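Long-range contacts in ATP-dependent 6-phosphofructokinase isozyme 2 (Escherichia coli, PDB 3UMO), which catalyses the magnesium-dependent transfer of phosphate from ATP to fructose 6-phosphate, giving fructose 1,6-bisphosphate in the first committing step of glycolysis: residues 87-93 against 106-112; 180-186 against 218-224; 191-197 against 208-212. All blocks are in the same frame, centred on the assembly; numbering follows the deposited sequence. Where two conformers were deposited one is given.

Contact 1: residues 87-93 against 106-112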
# COMPACT_ATOMS: atom_id res chain seq x y z
N ASP A 87 -4.06 29.40 20.36
CA ASP A 87 -4.36 28.16 19.64
C ASP A 87 -3.50 27.02 20.21
O ASP A 87 -2.29 27.17 20.37
CB ASP A 87 -4.10 28.35 18.15
CG ASP A 87 -4.82 27.32 17.29
OD1 ASP A 87 -5.72 26.61 17.80
OD2 ASP A 87 -4.49 27.23 16.08
N TRP A 88 -4.13 25.88 20.50
CA TRP A 88 -3.42 24.79 21.17
C TRP A 88 -2.37 24.11 20.28
O TRP A 88 -2.56 23.95 19.07
CB TRP A 88 -4.41 23.76 21.74
CG TRP A 88 -4.97 22.81 20.71
CD1 TRP A 88 -4.38 21.67 20.21
CD2 TRP A 88 -6.25 22.90 20.07
NE1 TRP A 88 -5.21 21.07 19.29
CE2 TRP A 88 -6.36 21.80 19.19
CE3 TRP A 88 -7.31 23.81 20.15
CZ2 TRP A 88 -7.49 21.59 18.40
CZ3 TRP A 88 -8.43 23.59 19.37
CH2 TRP A 88 -8.51 22.49 18.51
N THR A 89 -1.27 23.70 20.90
CA THR A 89 -0.17 23.04 20.20
C THR A 89 -0.66 21.81 19.45
O THR A 89 -1.26 20.91 20.04
CB THR A 89 0.97 22.66 21.19
OG1 THR A 89 1.54 23.86 21.72
CG2 THR A 89 2.06 21.85 20.49
N ARG A 90 -0.41 21.78 18.14
CA ARG A 90 -0.92 20.73 17.25
C ARG A 90 -0.09 19.45 17.33
O ARG A 90 1.03 19.45 17.85
CB ARG A 90 -0.97 21.23 15.80
CG ARG A 90 -1.99 22.33 15.56
CD ARG A 90 -3.40 21.86 15.90
NE ARG A 90 -4.43 22.74 15.34
CZ ARG A 90 -5.05 23.70 16.03
NH1 ARG A 90 -5.98 24.44 15.43
NH2 ARG A 90 -4.74 23.92 17.30
N GLN A 91 -0.66 18.36 16.82
CA GLN A 91 -0.04 17.04 16.92
C GLN A 91 0.16 16.40 15.56
O GLN A 91 -0.78 16.34 14.75
CB GLN A 91 -0.93 16.12 17.76
CG GLN A 91 -1.31 16.64 19.14
CD GLN A 91 -1.56 15.51 20.12
OE1 GLN A 91 -2.63 15.43 20.74
NE2 GLN A 91 -0.58 14.62 20.27
N ASN A 92 1.37 15.91 15.30
CA ASN A 92 1.60 15.06 14.14
C ASN A 92 1.57 13.59 14.58
O ASN A 92 1.71 13.30 15.76
CB ASN A 92 2.92 15.39 13.44
CG ASN A 92 2.90 16.76 12.81
OD1 ASN A 92 1.84 17.25 12.41
ND2 ASN A 92 4.06 17.40 12.72
N LEU A 93 1.38 12.69 13.62
CA LEU A 93 1.24 11.28 13.96
C LEU A 93 2.27 10.40 13.26
O LEU A 93 2.42 10.45 12.03
CB LEU A 93 -0.17 10.78 13.62
CG LEU A 93 -0.48 9.33 14.04
CD1 LEU A 93 -0.41 9.18 15.56
CD2 LEU A 93 -1.82 8.85 13.50
N PHE A 106 2.48 11.37 9.33
CA PHE A 106 1.48 12.32 8.86
C PHE A 106 1.76 13.68 9.48
O PHE A 106 1.65 13.86 10.70
CB PHE A 106 0.08 11.81 9.20
CG PHE A 106 -0.20 10.45 8.63
CD1 PHE A 106 0.06 9.31 9.37
CD2 PHE A 106 -0.64 10.31 7.32
CE1 PHE A 106 -0.15 8.04 8.84
CE2 PHE A 106 -0.86 9.05 6.78
CZ PHE A 106 -0.62 7.91 7.54
N VAL A 107 2.17 14.62 8.63
CA VAL A 107 2.64 15.92 9.08
C VAL A 107 1.63 17.00 8.72
O VAL A 107 1.41 17.28 7.54
CB VAL A 107 4.01 16.27 8.46
CG1 VAL A 107 4.48 17.63 8.96
CG2 VAL A 107 5.03 15.19 8.79
N MET A 108 1.01 17.57 9.75
CA MET A 108 0.00 18.61 9.57
C MET A 108 0.59 19.95 10.01
O MET A 108 1.66 19.99 10.62
CB MET A 108 -1.25 18.25 10.37
CG MET A 108 -2.12 17.24 9.65
SD MET A 108 -3.36 16.49 10.71
CE MET A 108 -2.31 15.49 11.77
N PRO A 109 -0.09 21.06 9.66
CA PRO A 109 0.46 22.37 10.02
C PRO A 109 0.50 22.60 11.53
O PRO A 109 -0.23 21.95 12.29
CB PRO A 109 -0.53 23.35 9.38
CG PRO A 109 -1.20 22.55 8.29
CD PRO A 109 -1.31 21.19 8.85
N GLY A 110 1.35 23.53 11.96
CA GLY A 110 1.41 23.90 13.36
C GLY A 110 0.21 24.74 13.74
O GLY A 110 -0.56 25.17 12.87
N ALA A 111 0.05 24.99 15.03
CA ALA A 111 -1.00 25.89 15.51
C ALA A 111 -0.87 27.27 14.89
O ALA A 111 0.21 27.69 14.48
CB ALA A 111 -0.98 25.99 17.02
N ALA A 112 -1.99 27.99 14.82
CA ALA A 112 -1.98 29.35 14.32
C ALA A 112 -1.26 30.28 15.28
O ALA A 112 -1.20 30.02 16.49
CB ALA A 112 -3.40 29.83 14.07
O HOH W 1 -2.68 31.31 18.70
O HOH W 2 1.59 23.86 17.12
O HOH W 3 4.15 20.17 11.64
O HOH W 4 0.89 19.70 13.72
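Leu93 and Phe106 form an antiparallel hydrogen-bonded pair, Leu93 N giving to Phe106 O at 3.2 Å and Phe106 N to Leu93 O at 2.9 Å; beyond it the two chains run on side by side in opposite directions, 173° apart, as loops joined by side chains and water. Asn92 takes over where the strand pairing stops. Its CG lies beside the backbone N (chi1 -66°), which carries Asn92 OD1 across to accept from Met108 N at 2.8 Å; the bond is straight at nitrogen, but the donor sits well above the amide plane, 50° out of it. A side-chain carbonyl thus stands in for a backbone one, while ND2 gives to a water that donates to Met108 O. At the far end, Asp87 does the same work with a carboxylate: Asp87 OD2 receives Ala112 N at 2.9 Å, on its anti side. The other oxygen, Asp87 OD1, is gripped by Arg90 NH2 in a salt bridge of 2.9 Å, the donor coming from above the carboxylate plane. Bent at chi2, Arg90 folds back so that NH2 lies over the centre of the Trp88 ring, 3.2 Å above its plane, and its CG rests against Ala111 N. Small Ala111 suits this spot, its methyl group lying 3.3 Å from Trp88 O. A further water accepts from both Arg90 N and Ala111 N. Asn92 N also binds the carboxylate of Asp14, and Phe106 meets Phe106 of the second subunit, where the sheet continues across the interface. Arg90, Gln91 and Asn92 belong to the substrate-binding site, placed at the root of the small beta-sheet lid of this ribokinase-like fold, which here also joins the two subunits.

Contact 2: residues 180-186 against 218-224. With ATP (adenosine-5'-triphosphate), chain E.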
# COMPACT_ATOMS: atom_id res chain seq x y z
N ASN A 180 23.04 37.85 4.06
CA ASN A 180 24.02 37.74 5.13
C ASN A 180 23.68 36.67 6.17
O ASN A 180 24.11 36.75 7.31
CB ASN A 180 24.26 39.09 5.81
CG ASN A 180 24.83 40.12 4.86
OD1 ASN A 180 25.76 39.83 4.10
ND2 ASN A 180 24.28 41.33 4.89
N ILE A 181 22.89 35.68 5.75
CA ILE A 181 22.59 34.54 6.60
C ILE A 181 23.88 33.76 6.82
O ILE A 181 24.63 33.53 5.88
CB ILE A 181 21.56 33.61 5.93
CG1 ILE A 181 20.27 34.36 5.60
CG2 ILE A 181 21.29 32.37 6.79
CD1 ILE A 181 19.59 35.00 6.80
N GLU A 182 24.15 33.37 8.07
CA GLU A 182 25.40 32.67 8.38
C GLU A 182 25.48 31.30 7.70
O GLU A 182 26.53 30.91 7.19
CB GLU A 182 25.56 32.49 9.89
CG GLU A 182 25.81 33.79 10.64
CD GLU A 182 27.26 34.25 10.56
OE1 GLU A 182 27.49 35.48 10.52
OE2 GLU A 182 28.16 33.38 10.55
N LEU A 183 24.36 30.59 7.69
CA LEU A 183 24.31 29.24 7.16
C LEU A 183 22.89 28.87 6.81
O LEU A 183 21.97 29.10 7.58
CB LEU A 183 24.83 28.25 8.20
CG LEU A 183 24.67 26.75 7.92
CD1 LEU A 183 25.52 26.33 6.74
CD2 LEU A 183 25.02 25.93 9.16
N VAL A 184 22.71 28.28 5.63
CA VAL A 184 21.42 27.71 5.27
C VAL A 184 21.62 26.25 4.85
O VAL A 184 22.62 25.93 4.20
CB VAL A 184 20.73 28.54 4.14
CG1 VAL A 184 21.57 28.54 2.87
CG2 VAL A 184 19.31 28.04 3.87
N LYS A 185 20.71 25.37 5.25
CA LYS A 185 20.80 23.95 4.86
C LYS A 185 19.57 23.49 4.08
O LYS A 185 18.68 22.83 4.62
CB LYS A 185 21.03 23.00 6.06
CG LYS A 185 21.35 21.55 5.58
CD LYS A 185 20.91 20.44 6.53
CE LYS A 185 19.38 20.28 6.58
NZ LYS A 185 18.76 20.04 5.25
N PRO A 186 19.52 23.83 2.79
CA PRO A 186 18.45 23.22 2.01
C PRO A 186 18.81 21.78 1.67
O PRO A 186 19.98 21.46 1.46
CB PRO A 186 18.44 24.04 0.72
CG PRO A 186 19.88 24.50 0.56
CD PRO A 186 20.39 24.70 1.98
N ALA A 218 23.64 34.12 1.62
CA ALA A 218 24.15 33.31 2.73
C ALA A 218 25.67 33.25 2.67
O ALA A 218 26.26 33.23 1.59
CB ALA A 218 23.55 31.91 2.70
N LYS A 219 26.30 33.22 3.84
CA LYS A 219 27.75 33.08 3.91
C LYS A 219 28.16 31.65 3.57
O LYS A 219 29.16 31.41 2.89
CB LYS A 219 28.27 33.45 5.31
CG LYS A 219 28.09 34.93 5.65
CD LYS A 219 28.85 35.29 6.93
CE LYS A 219 28.72 36.77 7.29
NZ LYS A 219 27.37 37.10 7.83
N ARG A 220 27.36 30.71 4.05
CA ARG A 220 27.60 29.29 3.83
C ARG A 220 26.31 28.61 3.41
O ARG A 220 25.25 28.85 3.99
CB ARG A 220 28.12 28.65 5.11
CG ARG A 220 29.29 29.38 5.75
CD ARG A 220 29.57 28.82 7.14
NE ARG A 220 30.55 29.63 7.87
CZ ARG A 220 30.25 30.76 8.50
NH1 ARG A 220 29.01 31.22 8.51
NH2 ARG A 220 31.20 31.43 9.13
N VAL A 221 26.41 27.75 2.40
CA VAL A 221 25.28 26.96 1.96
C VAL A 221 25.69 25.50 2.03
O VAL A 221 26.69 25.09 1.42
CB VAL A 221 24.85 27.30 0.52
CG1 VAL A 221 23.78 26.32 0.03
CG2 VAL A 221 24.35 28.73 0.44
N VAL A 222 24.97 24.71 2.81
CA VAL A 222 25.22 23.29 2.82
C VAL A 222 24.00 22.59 2.24
O VAL A 222 22.94 22.58 2.85
CB VAL A 222 25.52 22.77 4.25
CG1 VAL A 222 25.70 21.25 4.24
CG2 VAL A 222 26.76 23.46 4.79
N VAL A 223 24.16 22.04 1.04
CA VAL A 223 23.08 21.30 0.42
C VAL A 223 23.17 19.85 0.89
O VAL A 223 24.12 19.14 0.57
CB VAL A 223 23.14 21.33 -1.10
CG1 VAL A 223 21.87 20.70 -1.69
CG2 VAL A 223 23.31 22.75 -1.60
N SER A 224 22.18 19.41 1.65
CA SER A 224 22.22 18.03 2.13
C SER A 224 21.59 17.11 1.07
O SER A 224 20.60 17.45 0.42
CB SER A 224 21.57 17.89 3.51
OG SER A 224 20.18 18.17 3.50
PG ATP E . 14.86 15.76 7.01
O1G ATP E . 14.51 17.16 7.37
O2G ATP E . 14.97 15.03 8.35
O3G ATP E . 13.87 15.10 6.11
PB ATP E . 16.70 16.56 5.14
O1B ATP E . 15.86 16.15 3.89
O2B ATP E . 16.68 18.07 5.44
O3B ATP E . 16.31 15.70 6.42
PA ATP E . 18.95 14.94 4.34
O1A ATP E . 17.95 13.93 3.86
O2A ATP E . 19.97 15.35 3.27
O3A ATP E . 18.23 16.21 4.88
O5' ATP E . 19.67 14.33 5.64
C5' ATP E . 20.76 14.99 6.19
C4' ATP E . 21.97 14.20 6.41
O4' ATP E . 21.59 12.96 7.05
C3' ATP E . 22.60 13.76 5.15
O3' ATP E . 23.44 14.73 4.64
C2' ATP E . 23.31 12.53 5.56
O2' ATP E . 24.43 12.85 6.28
C1' ATP E . 22.33 11.91 6.47
N9 ATP E . 21.44 10.99 5.77
C8 ATP E . 20.19 11.26 5.34
N7 ATP E . 19.71 10.15 4.73
C5 ATP E . 20.65 9.18 4.77
C6 ATP E . 20.71 7.86 4.32
N6 ATP E . 19.54 7.23 3.61
N1 ATP E . 21.83 7.15 4.53
C2 ATP E . 22.88 7.69 5.17
N3 ATP E . 22.86 8.95 5.61
C4 ATP E . 21.76 9.71 5.44
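Glu182 lies alongside both Lys219 and Arg220, all three side chains pointing the same way, so that one carboxylate is shared between two cations. Lys219 NZ reaches Glu182 OE1 at 3.1 Å and Arg220 NH1 reaches Glu182 OE2 at the same length; each arrives from above the carboxylate plane, and the guanidinium is turned 36° against it. The bend of Glu182 at chi2 (-80°) curls its acid back toward these partners, whereas Arg220 is extended from CG to NE. Arg220 NH1 does double duty, donating also to the backbone Glu182 O at 2.8 Å, within its own guanidinium plane. The paired charges probably favour the ionised acid in this buried place.

Farther along, branched aliphatic side chains pack over the faces of the paired chains. Val184 and Val221 stand side by side, CG1 against CG2, and Leu183 crosses Val222 with Leu183 CD1 on Val222 CG2 at 3.7 Å. Backbone bonds run between these pairs: Val184 N donates to Arg220 O and Val184 O accepts from Val222 N at 3.0 Å, while Pro186, which has no N-H to offer, still accepts from Ser224 N.

At the nucleotide end, Lys185 leaves its backbone extended and then bends at chi3 and chi4, bringing Lys185 NZ to 2.9 Å from Ser224 OG and equally near ATP O2B, to both of which it donates. Ser224 OG lies 2.8 Å from ATP O2A, so the small hydroxyl fits between ammonium and phosphate. Gly226 and Asn187 also bind this nucleotide, as does Lys27 of the second subunit. The two chains run parallel, and the helices between them make a beta-alpha-beta connection of the ribokinase-like alpha/beta fold, whose strand ends form the phosphate-binding side of the ATP pocket.

Contact 3: residues 191-197 against 208-212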
# COMPACT_ATOMS: atom_id res chain seq x y z
N LEU A 191 16.48 23.28 -2.30
CA LEU A 191 17.37 24.10 -3.12
C LEU A 191 16.73 24.40 -4.47
O LEU A 191 16.74 25.54 -4.95
CB LEU A 191 18.73 23.42 -3.32
CG LEU A 191 19.71 24.17 -4.24
CD1 LEU A 191 20.12 25.52 -3.65
CD2 LEU A 191 20.93 23.30 -4.52
N SER A 192 16.16 23.36 -5.08
CA SER A 192 15.48 23.52 -6.37
C SER A 192 14.37 24.55 -6.29
O SER A 192 14.23 25.39 -7.18
CB SER A 192 14.91 22.18 -6.84
OG SER A 192 14.17 22.36 -8.03
N ALA A 193 13.58 24.51 -5.22
CA ALA A 193 12.46 25.45 -5.09
C ALA A 193 12.98 26.86 -4.86
O ALA A 193 12.42 27.84 -5.38
CB ALA A 193 11.53 25.03 -3.98
N LEU A 194 14.05 26.96 -4.08
CA LEU A 194 14.67 28.24 -3.76
C LEU A 194 15.19 28.98 -5.00
O LEU A 194 14.89 30.16 -5.19
CB LEU A 194 15.79 28.04 -2.74
CG LEU A 194 16.55 29.31 -2.33
CD1 LEU A 194 15.58 30.36 -1.80
CD2 LEU A 194 17.59 28.96 -1.29
N VAL A 195 15.97 28.30 -5.83
CA VAL A 195 16.48 28.93 -7.06
C VAL A 195 15.48 28.87 -8.22
O VAL A 195 15.74 29.41 -9.30
CB VAL A 195 17.82 28.32 -7.53
CG1 VAL A 195 18.91 28.54 -6.50
CG2 VAL A 195 17.65 26.83 -7.84
N ASN A 196 14.35 28.22 -7.97
CA ASN A 196 13.27 28.10 -8.95
C ASN A 196 13.68 27.48 -10.29
O ASN A 196 13.37 28.02 -11.36
CB ASN A 196 12.57 29.44 -9.18
CG ASN A 196 11.22 29.28 -9.86
OD1 ASN A 196 10.63 28.21 -9.84
ND2 ASN A 196 10.74 30.36 -10.48
N ARG A 197 14.37 26.35 -10.24
CA ARG A 197 14.63 25.57 -11.44
C ARG A 197 14.89 24.10 -11.11
O ARG A 197 15.33 23.77 -9.99
CB ARG A 197 15.79 26.16 -12.27
CG ARG A 197 17.13 26.23 -11.55
CD ARG A 197 18.24 26.70 -12.48
NE ARG A 197 19.52 26.83 -11.79
CZ ARG A 197 19.92 27.92 -11.16
NH1 ARG A 197 19.14 29.00 -11.14
NH2 ARG A 197 21.10 27.96 -10.55
N ALA A 208 24.05 26.15 -8.15
CA ALA A 208 22.98 26.81 -7.40
C ALA A 208 23.45 27.26 -6.03
O ALA A 208 23.14 28.37 -5.59
CB ALA A 208 21.77 25.88 -7.27
N ALA A 209 24.18 26.39 -5.33
CA ALA A 209 24.71 26.74 -4.02
C ALA A 209 25.66 27.93 -4.11
O ALA A 209 25.60 28.85 -3.29
CB ALA A 209 25.42 25.54 -3.40
N GLN A 210 26.54 27.91 -5.11
CA GLN A 210 27.49 28.99 -5.28
C GLN A 210 26.78 30.30 -5.62
O GLN A 210 27.23 31.37 -5.20
CB GLN A 210 28.53 28.66 -6.35
CG GLN A 210 29.78 29.54 -6.29
CD GLN A 210 30.59 29.31 -5.03
OE1 GLN A 210 31.07 28.20 -4.78
NE2 GLN A 210 30.75 30.35 -4.22
N GLU A 211 25.67 30.21 -6.35
CA GLU A 211 24.88 31.37 -6.74
C GLU A 211 24.36 32.10 -5.51
O GLU A 211 24.37 33.34 -5.45
CB GLU A 211 23.71 30.89 -7.61
CG GLU A 211 22.94 31.97 -8.35
CD GLU A 211 21.71 31.42 -9.06
OE1 GLU A 211 21.80 30.31 -9.64
OE2 GLU A 211 20.66 32.08 -9.02
N ILE A 212 23.91 31.34 -4.52
CA ILE A 212 23.40 31.90 -3.27
C ILE A 212 24.50 32.58 -2.46
O ILE A 212 24.29 33.64 -1.87
CB ILE A 212 22.72 30.81 -2.42
CG1 ILE A 212 21.50 30.25 -3.17
CG2 ILE A 212 22.30 31.36 -1.06
CD1 ILE A 212 20.93 29.00 -2.54
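Two helices of the crossover that follows strand 183-184 in this ribokinase-like fold pack here, helix 188-195 against helix 204-214, their short segments crossing at 52° with axes 10.7 Å apart. Small Ala208 lets the helices meet: its CB receives Leu191 CD2 at 3.9 Å and Val195 CG1 from the neighbouring turn. Ile212, with its long delta branch, fills the space one turn on. Leu194 CD2 meets Ile212 CD1 tip to tip at 3.6 Å, while Leu191 CD1 reaches the same methyl across the Ile212 side chain. Shortening Leu191 to an alanine would probably open a gap against Ala208 and leave the end of Ile212, still touched by Leu194, with less to pack against. The first helix ends in a Schellman motif with Asn196, at positive phi, as its C-prime residue: Arg197 N returns to Ser192 O, and Ser192 OG donates to Arg197 O. From this turn Arg197 extends toward Glu211, one face of its guanidinium lying over Val195 CG2. The guanidinium and carboxylate are nearly coplanar, 12° apart. Arg197 NH2 meets Glu211 OE1 at 2.6 Å, almost in line with the carbon-oxygen bond, and Arg197 NH1 adds a weak second bond to the same oxygen.

Along the chain contact 1 is complete before contact 2 begins; contact 3 falls wholly within the span between the two segments of contact 2. Contacts 2 and 3 occupy adjoining layers of the alpha/beta domain, their centres 11 Å apart: strand 183-184 leads into helix 188-195, and helix 204-214 into strand 221-224. They touch directly, Val221 CG2 on Ile212 CG2 at 3.7 Å and Val223 CG2 on Leu191 CD2, so the helix pair backs the strands whose ends carry residues that bind ATP. Contact 1 lies across the chain's centre from contact 2, 27 Å between centres, so substrate-binding lid and nucleotide-binding strands face the active site from two parts of the fold.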